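Local coordinates for protein peptide chain release factor RF2 (Thermus thermophilus, PDB 2IHR) that directs translation termination at the UGA and UAA stop codons, promoting release of the finished polypeptide from the ribosome, at residues K272-A275 with L276-K280; I169-G173 with E174-G178; V220-P224 with E225-I229; D343-W346 with A347-W351. All blocks are in the same frame, centred on the assembly; numbering follows the deposited sequence.

Contact 1 (K272-A275 with L276-K280); sequences KELA and LKILK
Leu-274 and Ile-278, one helical turn apart, cross obliquely: the delta methyl of Ile-278 comes up against the branch point of Leu-274, with CD1 of Ile-278 3.8 Å from CG of Leu-274. CG2 of Ile-278 is anti to its backbone N, while CG1 lies beside that N (chi1 -85°), and the bend at chi2 (74°) brings CD1 back toward Leu-274. Beneath this apolar pair the backbone bond from Ile-278 N to Leu-274 O is 2.8 Å long. Glu-273 and Lys-277 instead run alongside each other, pointing the same way, and their ends form a long salt bridge, OE2 of Glu-273 standing 3.8 Å from NZ of Lys-277. Leu-276 folds back over the preceding turn, with CD1 3.3 Å from O of Lys-272, and its methyl groups leave the helix on a different face. Replacing Leu-276 by an alanine would probably open a gap beside Leu-222 and Val-251 and leave the carbonyl of Lys-272 less covered, without CG and CD1 against it. Helix 268-294 is wedged here between two sheets: Leu-274 and Ile-278 rest on Val-154 of strand 150-158, whereas Ala-275, Leu-276 and Leu-279 face strands 248-253 and 258-262.

Contact 2 (I169-G173 with E174-G178); sequences ILVKG and ENAYG
The backbone N of Ala-176 donates to O of Gly-173 at 3.2 Å, closing a type II beta turn that runs from Gly-173 to Ala-176. The donor stands well above the carbonyl plane, 48° out of it, and the bond is bent, with an N-H...O angle of 141°. The chain bends here, roughly at a right angle, from the end of strand 164-172 into helix 176-180, with Asn-175 at the N-cap position; the carboxamide of Asn-175 makes no capping bond and is turned to Glu-174 instead. ND2 of Asn-175 reaches OE2 of Glu-174 at 3.1 Å in a nearly straight bond to the anti lone pair of OE2, with the acceptor close to the amide plane. Because Glu-174 is poorly ordered, this link is less certain than the turn itself. Inside the bend, the methyl of Ala-176 is directed back at the strand. Its CB lies 3.2 Å from O of Val-171 and 3.4 Å from O of Gly-173. CG1 of Val-171, anti to the backbone N (chi1 176°), extends to within 4.0 Å of the same methyl. Ala-176 also touches Ala-116 on the adjoining strand 115-122, while Val-171 and Glu-174 both meet Phe-149.

Contact 3 (V220-P224 with E225-I229); sequences VVLKP and EELRI
A tight turn at 223-227 delivers the chain into the weakly bonded start of strand 227-232, an outermost strand of the three-stranded antiparallel sheet within the RF-1 domain, the region that also holds Gln-240 of the peptide-releasing GGQ motif. Lys-223 and Glu-226 meet across the turn, their backbones joined by a bond from Glu-226 N to Lys-223 O that is modelled very short, so its exact length is doubtful. A second, weak bond of 3.4 Å follows one residue on, from Leu-227 N to Pro-224 O. The side chains of Lys-223 and Glu-226 leave the turn in the same direction and lie alongside each other, with CD of Lys-223 3.8 Å from CG of Glu-226. Pro-224 and Glu-225 make a similar pair: the carboxylate oxygen OE2 of Glu-225 is 3.5 Å from CD of the proline ring. With CG of Glu-225 between its backbone N and carbonyl carbon (chi1 42°), the chain bends at chi2 and returns over the ring. On the side toward helix 268-294, Leu-222 and Leu-227 both pack on Leu-276, and Leu-222 also reaches Leu-279. These two leucines bracket the turn, and CD1 of Leu-227 approaches CB of Leu-222 to 4.1 Å. At the solvent side the opposite charges of the first pair do not meet, NZ of Lys-223 remaining 5.3 Å from OE2 of Glu-226.

Contact 4 (D343-W346 with A347-W351); sequences DLIW and AGLEW
This is packing between successive turns of one helix, 342-353 near the C-terminal end of the chain, and Leu-349 is its centre, reaching back to both Ile-345 and Trp-346. One methyl of Leu-349 serves both: CD1 lies 3.5 Å from CZ3 of Trp-346, meeting the indole obliquely, and 3.9 Å from CG2 of Ile-345. The two aliphatic side chains lie alongside each other and point the same way. CG of Leu-349 is beside its backbone N (chi1 -72°), which sends the isobutyl group back toward the preceding turn. Below the side chains two sound backbone bonds tie the turns, Leu-349 N to Ile-345 O at 2.8 Å and Glu-350 N to Trp-346 O at 2.9 Å, whereas Gly-348 N makes only weak bonds. Trp-346 O is also covered by the Glu-350 side chain, whose CG comes within 3.1 Å of it; beyond CG the chain is extended, carrying OE1 to 4.2 Å from CB of Trp-346. Shortening Glu-350 to an alanine would probably leave the carbonyl of Trp-346 less shielded and take away the contacts with Tyr-102 and Leu-106. CB of Ala-347 sits 3.4 Å from O of Asp-343, one turn back. Helix 92-106 covers the face carrying Trp-346 and Glu-350, with His-103 stacked on the indole, while Asp-343 forms a salt bridge with Arg-330 of strand 329-330.

Overall arrangement
Along the chain the order is contact 2, contact 3, contact 1, contact 4. Contacts 1 and 3, with centres 11 Å apart, both lie in the RF-1 range; NZ of Lys-280 probably bonds to O of Val-220, tying helix 268-294 to the loop before strand 227-232. Contact 2 lies at the end of a strand of the large mixed sheet, with its centre 16 Å from those of contacts 1 and 4. It touches both, through Leu-170 against Leu-274 and Gly-178 against Leu-349. Contacts 3 and 4, 38 Å apart between centres, do not touch. A continuous path of packing thus joins the small three-stranded sheet, through helix 268-294, the mixed sheet and helix 176-180, to helix 342-353.

Contact 1 (K272-A275 with L276-K280)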
loop_
_atom_site.group_PDB
_atom_site.type_symbol
_atom_site.label_atom_id
_atom_site.label_comp_id
_atom_site.label_asym_id
_atom_site.label_seq_id
_atom_site.Cartn_x
_atom_site.Cartn_y
_atom_site.Cartn_z
ATOM N N LYS A 272 16.664 -2.525 17.476
ATOM C CA LYS A 272 16.573 -3.983 17.375
ATOM C C LYS A 272 15.112 -4.339 17.272
ATOM O O LYS A 272 14.710 -5.256 16.549
ATOM C CB LYS A 272 17.145 -4.692 18.609
ATOM C CG LYS A 272 18.631 -4.955 18.570
ATOM C CD LYS A 272 19.049 -5.933 19.675
ATOM C CE LYS A 272 20.546 -5.833 19.990
ATOM N NZ LYS A 272 20.916 -6.940 20.876
ATOM N N GLU A 273 14.321 -3.590 18.019
ATOM C CA GLU A 273 12.898 -3.826 18.064
ATOM C C GLU A 273 12.284 -3.663 16.672
ATOM O O GLU A 273 11.545 -4.535 16.208
ATOM C CB GLU A 273 12.251 -2.865 19.073
ATOM C CG GLU A 273 10.738 -2.910 19.065
ATOM C CD GLU A 273 10.117 -1.798 19.879
ATOM O OE1 GLU A 273 10.720 -0.688 19.954
ATOM O OE2 GLU A 273 9.014 -2.034 20.424
ATOM N N LEU A 274 12.606 -2.553 16.009
ATOM C CA LEU A 274 12.079 -2.271 14.677
ATOM C C LEU A 274 12.565 -3.329 13.688
ATOM O O LEU A 274 11.755 -3.954 13.000
ATOM C CB LEU A 274 12.534 -0.875 14.229
ATOM C CG LEU A 274 11.898 -0.222 13.000
ATOM C CD1 LEU A 274 10.441 0.154 13.267
ATOM C CD2 LEU A 274 12.690 1.004 12.649
ATOM N N ALA A 275 13.883 -3.526 13.637
ATOM C CA ALA A 275 14.522 -4.497 12.732
ATOM C C ALA A 275 13.825 -5.823 12.765
ATOM O O ALA A 275 13.724 -6.522 11.738
ATOM C CB ALA A 275 15.987 -4.711 13.110
ATOM N N LEU A 276 13.357 -6.162 13.965
ATOM C CA LEU A 276 12.669 -7.426 14.222
ATOM C C LEU A 276 11.201 -7.376 13.849
ATOM O O LEU A 276 10.609 -8.399 13.489
ATOM C CB LEU A 276 12.811 -7.797 15.708
ATOM C CG LEU A 276 14.166 -8.231 16.290
ATOM C CD1 LEU A 276 14.028 -8.254 17.793
ATOM C CD2 LEU A 276 14.588 -9.620 15.771
ATOM N N LYS A 277 10.618 -6.181 13.957
ATOM C CA LYS A 277 9.217 -5.958 13.631
ATOM C C LYS A 277 9.089 -6.066 12.107
ATOM O O LYS A 277 8.138 -6.674 11.598
ATOM C CB LYS A 277 8.766 -4.584 14.143
ATOM C CG LYS A 277 7.441 -4.665 14.897
ATOM C CD LYS A 277 6.931 -3.305 15.336
ATOM C CE LYS A 277 7.843 -2.699 16.368
ATOM N NZ LYS A 277 7.097 -1.732 17.205
ATOM N N ILE A 278 10.058 -5.486 11.389
ATOM C CA ILE A 278 10.090 -5.586 9.927
ATOM C C ILE A 278 10.362 -7.042 9.550
ATOM O O ILE A 278 9.564 -7.661 8.847
ATOM C CB ILE A 278 11.208 -4.698 9.240
ATOM C CG1 ILE A 278 10.725 -3.254 9.011
ATOM C CG2 ILE A 278 11.493 -5.238 7.831
ATOM C CD1 ILE A 278 10.647 -2.387 10.204
ATOM N N LEU A 279 11.477 -7.585 10.033
ATOM C CA LEU A 279 11.856 -8.966 9.740
ATOM C C LEU A 279 10.703 -9.944 9.881
ATOM O O LEU A 279 10.463 -10.806 9.014
ATOM C CB LEU A 279 12.991 -9.420 10.657
ATOM C CG LEU A 279 13.741 -10.701 10.245
ATOM C CD1 LEU A 279 13.609 -11.752 11.341
ATOM C CD2 LEU A 279 13.223 -11.241 8.903
ATOM N N LYS A 280 9.986 -9.815 10.978
ATOM C CA LYS A 280 8.883 -10.716 11.209
ATOM C C LYS A 280 7.915 -10.653 10.028
ATOM O O LYS A 280 7.536 -11.686 9.441
ATOM C CB LYS A 280 8.185 -10.364 12.538
ATOM C CG LYS A 280 8.730 -11.110 13.793
ATOM C CD LYS A 280 8.296 -10.418 15.089
ATOM C CE LYS A 280 8.212 -11.352 16.270
ATOM N NZ LYS A 280 6.794 -11.609 16.676
#

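Contact 2 (I169-G173 with E174-G178)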
loop_
_atom_site.group_PDB
_atom_site.type_symbol
_atom_site.label_atom_id
_atom_site.label_comp_id
_atom_site.label_asym_id
_atom_site.label_seq_id
_atom_site.Cartn_x
_atom_site.Cartn_y
_atom_site.Cartn_z
ATOM N N ILE A 169 11.464 2.205 4.042
ATOM C CA ILE A 169 10.690 2.996 4.975
ATOM C C ILE A 169 9.432 2.338 5.523
ATOM O O ILE A 169 8.940 1.325 5.007
ATOM C CB ILE A 169 10.306 4.328 4.352
ATOM C CG1 ILE A 169 9.277 4.120 3.228
ATOM C CG2 ILE A 169 11.559 4.998 3.825
ATOM C CD1 ILE A 169 8.618 5.448 2.679
ATOM N N LEU A 170 8.933 2.944 6.598
ATOM C CA LEU A 170 7.756 2.479 7.295
ATOM C C LEU A 170 6.839 3.675 7.283
ATOM O O LEU A 170 7.176 4.750 7.834
ATOM C CB LEU A 170 8.130 2.101 8.722
ATOM C CG LEU A 170 7.037 1.586 9.658
ATOM C CD1 LEU A 170 6.365 0.404 9.076
ATOM C CD2 LEU A 170 7.670 1.260 10.975
ATOM N N VAL A 171 5.691 3.488 6.626
ATOM C CA VAL A 171 4.709 4.541 6.459
ATOM C C VAL A 171 3.552 4.187 7.343
ATOM O O VAL A 171 2.839 3.211 7.094
ATOM C CB VAL A 171 4.276 4.649 4.944
ATOM C CG1 VAL A 171 3.144 5.696 4.745
ATOM C CG2 VAL A 171 5.488 5.035 4.108
ATOM N N LYS A 172 3.360 5.013 8.365
ATOM C CA LYS A 172 2.314 4.797 9.358
ATOM C C LYS A 172 1.088 5.697 9.199
ATOM O O LYS A 172 1.176 6.923 9.240
ATOM C CB LYS A 172 2.932 4.972 10.741
ATOM C CG LYS A 172 4.238 4.187 10.964
ATOM C CD LYS A 172 4.860 4.632 12.256
ATOM C CE LYS A 172 5.773 3.570 12.825
ATOM N NZ LYS A 172 6.029 3.770 14.298
ATOM N N GLY A 173 -0.061 5.056 9.020
ATOM C CA GLY A 173 -1.315 5.763 8.833
ATOM C C GLY A 173 -2.339 4.747 8.350
ATOM O O GLY A 173 -1.981 3.647 7.917
ATOM N N GLU A 174 -3.617 5.118 8.417
ATOM C CA GLU A 174 -4.700 4.235 8.016
ATOM C C GLU A 174 -4.620 3.872 6.550
ATOM O O GLU A 174 -4.537 4.739 5.685
ATOM C CB GLU A 174 -6.056 4.878 8.370
ATOM C CG GLU A 174 -7.083 5.012 7.248
ATOM C CD GLU A 174 -6.745 6.118 6.263
ATOM O OE1 GLU A 174 -6.320 7.203 6.716
ATOM O OE2 GLU A 174 -6.916 5.908 5.041
ATOM N N ASN A 175 -4.606 2.575 6.274
ATOM C CA ASN A 175 -4.555 2.106 4.899
ATOM C C ASN A 175 -3.306 2.496 4.161
ATOM O O ASN A 175 -3.359 2.712 2.949
ATOM C CB ASN A 175 -5.731 2.645 4.117
ATOM C CG ASN A 175 -7.035 2.115 4.613
ATOM O OD1 ASN A 175 -7.251 0.892 4.642
ATOM N ND2 ASN A 175 -7.926 3.019 5.000
ATOM N N ALA A 176 -2.196 2.612 4.887
ATOM C CA ALA A 176 -0.934 2.945 4.260
ATOM C C ALA A 176 -0.654 1.795 3.280
ATOM O O ALA A 176 -0.507 2.017 2.083
ATOM C CB ALA A 176 0.146 3.050 5.308
ATOM N N TYR A 177 -0.623 0.560 3.778
ATOM C CA TYR A 177 -0.390 -0.588 2.921
ATOM C C TYR A 177 -1.305 -0.618 1.696
ATOM O O TYR A 177 -0.852 -0.628 0.545
ATOM C CB TYR A 177 -0.613 -1.871 3.680
ATOM C CG TYR A 177 -0.355 -3.037 2.775
ATOM C CD1 TYR A 177 0.881 -3.172 2.156
ATOM C CD2 TYR A 177 -1.375 -3.930 2.424
ATOM C CE1 TYR A 177 1.101 -4.154 1.194
ATOM C CE2 TYR A 177 -1.159 -4.917 1.453
ATOM C CZ TYR A 177 0.079 -5.007 0.844
ATOM O OH TYR A 177 0.302 -5.891 -0.171
ATOM N N GLY A 178 -2.603 -0.668 1.949
ATOM C CA GLY A 178 -3.565 -0.688 0.852
ATOM C C GLY A 178 -3.312 0.310 -0.277
ATOM O O GLY A 178 -3.201 -0.079 -1.446
#

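Contact 3 (V220-P224 with E225-I229)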
loop_
_atom_site.group_PDB
_atom_site.type_symbol
_atom_site.label_atom_id
_atom_site.label_comp_id
_atom_site.label_asym_id
_atom_site.label_seq_id
_atom_site.Cartn_x
_atom_site.Cartn_y
_atom_site.Cartn_z
ATOM N N VAL A 220 4.946 -15.102 13.545
ATOM C CA VAL A 220 5.677 -16.140 14.262
ATOM C C VAL A 220 6.455 -15.545 15.426
ATOM O O VAL A 220 6.429 -14.328 15.667
ATOM C CB VAL A 220 6.688 -16.884 13.356
ATOM C CG1 VAL A 220 6.021 -18.071 12.700
ATOM C CG2 VAL A 220 7.248 -15.939 12.310
ATOM N N VAL A 221 7.138 -16.423 16.154
ATOM C CA VAL A 221 7.941 -16.027 17.302
ATOM C C VAL A 221 9.377 -16.413 16.994
ATOM O O VAL A 221 9.651 -17.445 16.374
ATOM C CB VAL A 221 7.476 -16.730 18.576
ATOM C CG1 VAL A 221 7.731 -15.831 19.762
ATOM C CG2 VAL A 221 5.988 -17.096 18.464
ATOM N N LEU A 222 10.305 -15.584 17.434
ATOM C CA LEU A 222 11.689 -15.858 17.104
ATOM C C LEU A 222 12.604 -16.448 18.168
ATOM O O LEU A 222 12.621 -16.029 19.343
ATOM C CB LEU A 222 12.329 -14.591 16.513
ATOM C CG LEU A 222 11.827 -14.074 15.156
ATOM C CD1 LEU A 222 12.462 -12.706 14.878
ATOM C CD2 LEU A 222 12.144 -15.090 14.041
ATOM N N LYS A 223 13.379 -17.426 17.709
ATOM C CA LYS A 223 14.347 -18.113 18.548
ATOM C C LYS A 223 15.668 -17.342 18.451
ATOM O O LYS A 223 16.262 -17.269 17.373
ATOM C CB LYS A 223 14.531 -19.547 18.052
ATOM C CG LYS A 223 13.250 -20.379 18.025
ATOM C CD LYS A 223 13.573 -21.828 17.682
ATOM C CE LYS A 223 12.381 -22.751 17.958
ATOM N NZ LYS A 223 11.186 -22.450 17.114
ATOM N N PRO A 224 16.144 -16.759 19.573
ATOM C CA PRO A 224 17.396 -15.980 19.622
ATOM C C PRO A 224 18.520 -16.694 18.918
ATOM O O PRO A 224 19.428 -16.063 18.370
ATOM C CB PRO A 224 17.678 -15.846 21.108
ATOM C CG PRO A 224 16.324 -15.905 21.707
ATOM C CD PRO A 224 15.622 -16.990 20.928
ATOM N N GLU A 225 18.436 -18.019 18.948
ATOM C CA GLU A 225 19.431 -18.875 18.327
ATOM C C GLU A 225 19.147 -19.037 16.841
ATOM O O GLU A 225 19.898 -19.703 16.123
ATOM C CB GLU A 225 19.480 -20.250 19.024
ATOM C CG GLU A 225 18.130 -20.870 19.395
ATOM C CD GLU A 225 17.655 -20.520 20.801
ATOM O OE1 GLU A 225 16.835 -21.289 21.342
ATOM O OE2 GLU A 225 18.083 -19.487 21.366
ATOM N N GLU A 226 18.059 -18.423 16.380
ATOM C CA GLU A 226 17.709 -18.478 14.968
ATOM C C GLU A 226 18.189 -17.200 14.285
ATOM O O GLU A 226 18.100 -17.069 13.069
ATOM C CB GLU A 226 16.200 -18.626 14.808
ATOM C CG GLU A 226 15.696 -20.003 15.154
ATOM C CD GLU A 226 16.080 -21.031 14.109
ATOM O OE1 GLU A 226 17.245 -21.014 13.656
ATOM O OE2 GLU A 226 15.215 -21.858 13.746
ATOM N N LEU A 227 18.728 -16.281 15.082
ATOM C CA LEU A 227 19.191 -14.983 14.598
ATOM C C LEU A 227 20.679 -14.742 14.823
ATOM O O LEU A 227 21.326 -15.471 15.564
ATOM C CB LEU A 227 18.449 -13.869 15.350
ATOM C CG LEU A 227 16.926 -13.704 15.359
ATOM C CD1 LEU A 227 16.256 -15.032 15.406
ATOM C CD2 LEU A 227 16.505 -12.884 16.563
ATOM N N ARG A 228 21.219 -13.722 14.165
ATOM C CA ARG A 228 22.594 -13.312 14.408
ATOM C C ARG A 228 22.580 -11.807 14.453
ATOM O O ARG A 228 22.584 -11.160 13.420
ATOM C CB ARG A 228 23.607 -13.712 13.335
ATOM C CG ARG A 228 24.947 -12.938 13.618
ATOM C CD ARG A 228 26.225 -13.431 12.914
ATOM N NE ARG A 228 26.179 -13.291 11.461
ATOM C CZ ARG A 228 25.902 -14.290 10.627
ATOM N NH1 ARG A 228 25.655 -15.510 11.110
ATOM N NH2 ARG A 228 25.858 -14.062 9.315
ATOM N N ILE A 229 22.561 -11.243 15.646
ATOM C CA ILE A 229 22.554 -9.800 15.796
ATOM C C ILE A 229 23.980 -9.224 15.592
ATOM O O ILE A 229 24.965 -9.818 16.037
ATOM C CB ILE A 229 21.979 -9.447 17.200
ATOM C CG1 ILE A 229 20.483 -9.811 17.236
ATOM C CG2 ILE A 229 22.240 -7.994 17.546
ATOM C CD1 ILE A 229 19.843 -9.752 18.638
#

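Contact 4 (D343-W346 with A347-W351)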
loop_
_atom_site.group_PDB
_atom_site.type_symbol
_atom_site.label_atom_id
_atom_site.label_comp_id
_atom_site.label_asym_id
_atom_site.label_seq_id
_atom_site.Cartn_x
_atom_site.Cartn_y
_atom_site.Cartn_z
ATOM N N ASP A 343 -4.661 9.602 -7.990
ATOM C CA ASP A 343 -5.382 9.129 -9.164
ATOM C C ASP A 343 -4.731 7.922 -9.808
ATOM O O ASP A 343 -5.405 7.126 -10.476
ATOM C CB ASP A 343 -5.586 10.285 -10.164
ATOM C CG ASP A 343 -4.293 10.751 -10.860
ATOM O OD1 ASP A 343 -3.169 10.637 -10.304
ATOM O OD2 ASP A 343 -4.423 11.271 -12.003
ATOM N N LEU A 344 -3.426 7.777 -9.587
ATOM C CA LEU A 344 -2.680 6.654 -10.123
ATOM C C LEU A 344 -2.953 5.449 -9.242
ATOM O O LEU A 344 -2.997 4.306 -9.706
ATOM C CB LEU A 344 -1.176 6.988 -10.158
ATOM C CG LEU A 344 -0.707 7.783 -11.404
ATOM C CD1 LEU A 344 0.660 8.359 -11.140
ATOM C CD2 LEU A 344 -0.725 6.844 -12.668
ATOM N N ILE A 345 -3.156 5.712 -7.961
ATOM C CA ILE A 345 -3.450 4.649 -7.019
ATOM C C ILE A 345 -4.851 4.060 -7.225
ATOM O O ILE A 345 -4.979 2.870 -7.544
ATOM C CB ILE A 345 -3.304 5.159 -5.589
ATOM C CG1 ILE A 345 -1.809 5.412 -5.281
ATOM C CG2 ILE A 345 -3.913 4.136 -4.599
ATOM C CD1 ILE A 345 -1.610 6.059 -3.875
ATOM N N TRP A 346 -5.904 4.869 -7.056
ATOM C CA TRP A 346 -7.266 4.358 -7.259
ATOM C C TRP A 346 -7.329 3.514 -8.510
ATOM O O TRP A 346 -7.925 2.456 -8.537
ATOM C CB TRP A 346 -8.271 5.486 -7.417
ATOM C CG TRP A 346 -8.514 6.197 -6.151
ATOM C CD1 TRP A 346 -8.403 7.567 -5.921
ATOM C CD2 TRP A 346 -8.749 5.593 -4.876
ATOM N NE1 TRP A 346 -8.534 7.822 -4.577
ATOM C CE2 TRP A 346 -8.745 6.640 -3.909
ATOM C CE3 TRP A 346 -8.955 4.271 -4.451
ATOM C CZ2 TRP A 346 -8.934 6.404 -2.542
ATOM C CZ3 TRP A 346 -9.140 4.030 -3.074
ATOM C CH2 TRP A 346 -9.126 5.101 -2.141
ATOM N N ALA A 347 -6.693 3.995 -9.555
ATOM C CA ALA A 347 -6.720 3.292 -10.818
ATOM C C ALA A 347 -6.029 1.973 -10.724
ATOM O O ALA A 347 -6.407 1.047 -11.402
ATOM C CB ALA A 347 -6.076 4.145 -11.917
ATOM N N GLY A 348 -5.003 1.901 -9.896
ATOM C CA GLY A 348 -4.270 0.660 -9.757
ATOM C C GLY A 348 -5.079 -0.321 -8.955
ATOM O O GLY A 348 -5.139 -1.531 -9.288
ATOM N N LEU A 349 -5.697 0.209 -7.893
ATOM C CA LEU A 349 -6.544 -0.585 -7.023
ATOM C C LEU A 349 -7.656 -1.206 -7.853
ATOM O O LEU A 349 -7.970 -2.394 -7.703
ATOM C CB LEU A 349 -7.135 0.275 -5.900
ATOM C CG LEU A 349 -6.108 0.686 -4.831
ATOM C CD1 LEU A 349 -6.770 1.542 -3.758
ATOM C CD2 LEU A 349 -5.496 -0.526 -4.187
ATOM N N GLU A 350 -8.262 -0.427 -8.735
ATOM C CA GLU A 350 -9.310 -1.007 -9.569
ATOM C C GLU A 350 -8.715 -2.067 -10.524
ATOM O O GLU A 350 -9.287 -3.110 -10.751
ATOM C CB GLU A 350 -10.030 0.083 -10.365
ATOM C CG GLU A 350 -10.616 1.205 -9.491
ATOM C CD GLU A 350 -11.147 2.390 -10.312
ATOM O OE1 GLU A 350 -11.056 3.558 -9.841
ATOM O OE2 GLU A 350 -11.659 2.137 -11.429
ATOM N N TRP A 351 -7.556 -1.819 -11.079
ATOM C CA TRP A 351 -7.004 -2.803 -11.980
ATOM C C TRP A 351 -6.679 -4.122 -11.250
ATOM O O TRP A 351 -6.739 -5.219 -11.836
ATOM C CB TRP A 351 -5.759 -2.230 -12.627
ATOM C CG TRP A 351 -5.044 -3.166 -13.487
ATOM C CD1 TRP A 351 -5.215 -3.343 -14.842
ATOM C CD2 TRP A 351 -3.946 -3.992 -13.105
ATOM N NE1 TRP A 351 -4.258 -4.230 -15.329
ATOM C CE2 TRP A 351 -3.475 -4.643 -14.284
ATOM C CE3 TRP A 351 -3.312 -4.247 -11.887
ATOM C CZ2 TRP A 351 -2.393 -5.535 -14.274
ATOM C CZ3 TRP A 351 -2.223 -5.144 -11.872
ATOM C CH2 TRP A 351 -1.777 -5.781 -13.074
#